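Putative vitamin-B12 independent methionine synthase family protein (Listeria monocytogenes, PDB 1YPX) probably catalyses methyl transfer from a folate donor to homocysteine, as zinc-dependent, cobalamin-independent methionine synthases of its TIM-barrel family do. Local coordinates at residues Phe7-Val12 with Arg355-Leu360. Numbering follows the deposited sequence.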
loop_
_atom_site.group_PDB
_atom_site.type_symbol
_atom_site.label_atom_id
_atom_site.label_comp_id
_atom_site.label_asym_id
_atom_site.label_seq_id
_atom_site.Cartn_x
_atom_site.Cartn_y
_atom_site.Cartn_z
ATOM N N PHE A 7 -1.511 12.917 0.030
ATOM C CA PHE A 7 -1.452 14.241 0.657
ATOM C C PHE A 7 -0.158 14.472 1.416
ATOM O O PHE A 7 0.515 13.522 1.821
ATOM C CB PHE A 7 -2.627 14.427 1.624
ATOM C CG PHE A 7 -3.898 13.815 1.141
ATOM C CD1 PHE A 7 -4.241 12.521 1.514
ATOM C CD2 PHE A 7 -4.713 14.497 0.241
ATOM C CE1 PHE A 7 -5.371 11.913 0.994
ATOM C CE2 PHE A 7 -5.850 13.899 -0.291
ATOM C CZ PHE A 7 -6.180 12.606 0.082
ATOM N N TYR A 8 0.175 15.745 1.627
ATOM C CA TYR A 8 1.389 16.103 2.351
ATOM C C TYR A 8 1.520 15.289 3.629
ATOM O O TYR A 8 2.624 14.902 4.002
ATOM C CB TYR A 8 1.389 17.593 2.671
ATOM C CG TYR A 8 1.302 18.467 1.444
ATOM C CD1 TYR A 8 2.262 18.397 0.443
ATOM C CD2 TYR A 8 0.265 19.374 1.292
ATOM C CE1 TYR A 8 2.186 19.216 -0.680
ATOM C CE2 TYR A 8 0.178 20.193 0.179
ATOM C CZ TYR A 8 1.138 20.111 -0.799
ATOM O OH TYR A 8 1.051 20.939 -1.886
ATOM N N ALA A 9 0.400 15.056 4.308
ATOM C CA ALA A 9 0.386 14.235 5.518
ATOM C C ALA A 9 -0.473 13.038 5.143
ATOM O O ALA A 9 -1.703 13.120 5.118
ATOM C CB ALA A 9 -0.232 14.981 6.684
ATOM N N ASP A 10 0.186 11.934 4.821
ATOM C CA ASP A 10 -0.505 10.727 4.403
ATOM C C ASP A 10 0.077 9.569 5.215
ATOM O O ASP A 10 0.970 9.778 6.037
ATOM C CB ASP A 10 -0.258 10.521 2.911
ATOM C CG ASP A 10 -1.425 9.867 2.204
ATOM O OD1 ASP A 10 -2.004 8.913 2.776
ATOM O OD2 ASP A 10 -1.748 10.300 1.074
ATOM N N HIS A 11 -0.430 8.356 5.003
ATOM C CA HIS A 11 0.082 7.194 5.724
ATOM C C HIS A 11 -0.102 5.917 4.922
ATOM O O HIS A 11 -1.029 5.813 4.120
ATOM C CB HIS A 11 -0.584 7.080 7.102
ATOM C CG HIS A 11 -2.059 6.827 7.060
ATOM N ND1 HIS A 11 -2.613 5.606 7.385
ATOM C CD2 HIS A 11 -3.098 7.650 6.787
ATOM C CE1 HIS A 11 -3.930 5.691 7.318
ATOM N NE2 HIS A 11 -4.251 6.922 6.956
ATOM N N VAL A 12 0.793 4.950 5.132
ATOM C CA VAL A 12 0.758 3.683 4.402
ATOM C C VAL A 12 -0.613 3.015 4.424
ATOM O O VAL A 12 -1.107 2.584 3.379
ATOM C CB VAL A 12 1.838 2.706 4.943
ATOM C CG1 VAL A 12 1.685 1.320 4.301
ATOM C CG2 VAL A 12 3.216 3.260 4.632
ATOM N N ARG A 355 -0.529 12.772 14.338
ATOM C CA ARG A 355 -0.794 14.190 14.490
ATOM C C ARG A 355 0.551 14.874 14.246
ATOM O O ARG A 355 0.620 16.021 13.800
ATOM C CB ARG A 355 -1.290 14.479 15.910
ATOM C CG ARG A 355 -2.081 13.330 16.536
ATOM C CD ARG A 355 -2.707 13.718 17.877
ATOM N NE ARG A 355 -3.996 14.381 17.708
ATOM C CZ ARG A 355 -5.165 13.835 18.036
ATOM N NH1 ARG A 355 -6.303 14.510 17.849
ATOM N NH2 ARG A 355 -5.188 12.616 18.566
ATOM N N TYR A 356 1.628 14.152 14.538
ATOM C CA TYR A 356 2.975 14.675 14.334
ATOM C C TYR A 356 3.210 14.841 12.822
ATOM O O TYR A 356 3.798 15.831 12.373
ATOM C CB TYR A 356 3.996 13.710 14.942
ATOM C CG TYR A 356 5.419 14.228 14.991
ATOM C CD1 TYR A 356 6.480 13.397 14.641
ATOM C CD2 TYR A 356 5.711 15.519 15.438
ATOM C CE1 TYR A 356 7.794 13.824 14.735
ATOM C CE2 TYR A 356 7.032 15.958 15.536
ATOM C CZ TYR A 356 8.068 15.099 15.184
ATOM O OH TYR A 356 9.382 15.495 15.303
ATOM N N VAL A 357 2.746 13.863 12.046
ATOM C CA VAL A 357 2.855 13.915 10.592
ATOM C C VAL A 357 2.005 15.087 10.083
ATOM O O VAL A 357 2.428 15.845 9.214
ATOM C CB VAL A 357 2.337 12.610 9.946
ATOM C CG1 VAL A 357 2.245 12.784 8.438
ATOM C CG2 VAL A 357 3.259 11.433 10.300
ATOM N N VAL A 358 0.802 15.232 10.637
ATOM C CA VAL A 358 -0.102 16.310 10.239
ATOM C C VAL A 358 0.452 17.701 10.553
ATOM O O VAL A 358 0.267 18.641 9.776
ATOM C CB VAL A 358 -1.493 16.202 10.941
ATOM C CG1 VAL A 358 -2.343 17.415 10.586
ATOM C CG2 VAL A 358 -2.211 14.914 10.523
ATOM N N ARG A 359 1.111 17.833 11.698
ATOM C CA ARG A 359 1.681 19.111 12.116
ATOM C C ARG A 359 2.883 19.468 11.254
ATOM O O ARG A 359 2.971 20.572 10.705
ATOM C CB ARG A 359 2.100 19.012 13.579
ATOM C CG ARG A 359 2.641 20.281 14.218
ATOM C CD ARG A 359 3.244 19.883 15.557
ATOM N NE ARG A 359 2.549 18.690 16.064
ATOM C CZ ARG A 359 3.058 17.842 16.946
ATOM N NH1 ARG A 359 2.353 16.785 17.329
ATOM N NH2 ARG A 359 4.281 18.056 17.433
ATOM N N LEU A 360 3.812 18.523 11.134
ATOM C CA LEU A 360 5.003 18.744 10.331
ATOM C C LEU A 360 4.670 19.128 8.889
ATOM O O LEU A 360 5.175 20.119 8.373
ATOM C CB LEU A 360 5.889 17.491 10.356
ATOM C CG LEU A 360 6.907 17.371 11.502
ATOM C CD1 LEU A 360 8.014 18.389 11.260
ATOM C CD2 LEU A 360 6.259 17.602 12.871
#
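Ala9 and Val357 meet in a small apolar contact that packs the N-terminal loop of a TIM-barrel-like domain against its last long helix, 347-364. No hydrogen bond crosses between 7-12 and 355-360; the two are held by van der Waals packing, methyl groups against each other and against backbone atoms, burying 132 Å² in all. The case illustrates how a short side chain permits close approach: with just a methyl group at Ala9, its CA lies 5.2 Å from Val358 CA. Ala9 CB points at the helix and lies 3.7 Å from Val357 CG1 and 3.8 Å from Val358 CA, so it rests partly on the helix backbone. Val357 directs its side chain at the loop, and with CG1 anti to the backbone N (chi1 171°) that branch is the one that reaches it, passing alongside Ala9 and ending 4.1 Å from Asp10 O. Val358 turns away, and its CG2 merely flanks Ala9 CB at 4.3 Å.

Asp10 braces the loop from within: its CB points away from the helix while its carboxylate folds back on its own chain. Asp10 OD2 accepts a hydrogen bond from Phe7 N at 2.8 Å, on its anti side and 23° out of the carboxylate plane, whereas OD1 receives His11 N-H through its anti lone pair. Ser60 OG and Tyr183 OH add one further bond to OD1 and OD2 respectively, which should limit rotation of this buried group.

Around this contact, Val357 also touches Pro332 and Leu360 touches Leu330, both on strand 328-332; Tyr8 and Asp10 make backbone hydrogen bonds to Leu330. The loop thus runs beside that strand, with helix 347-364 packed against both.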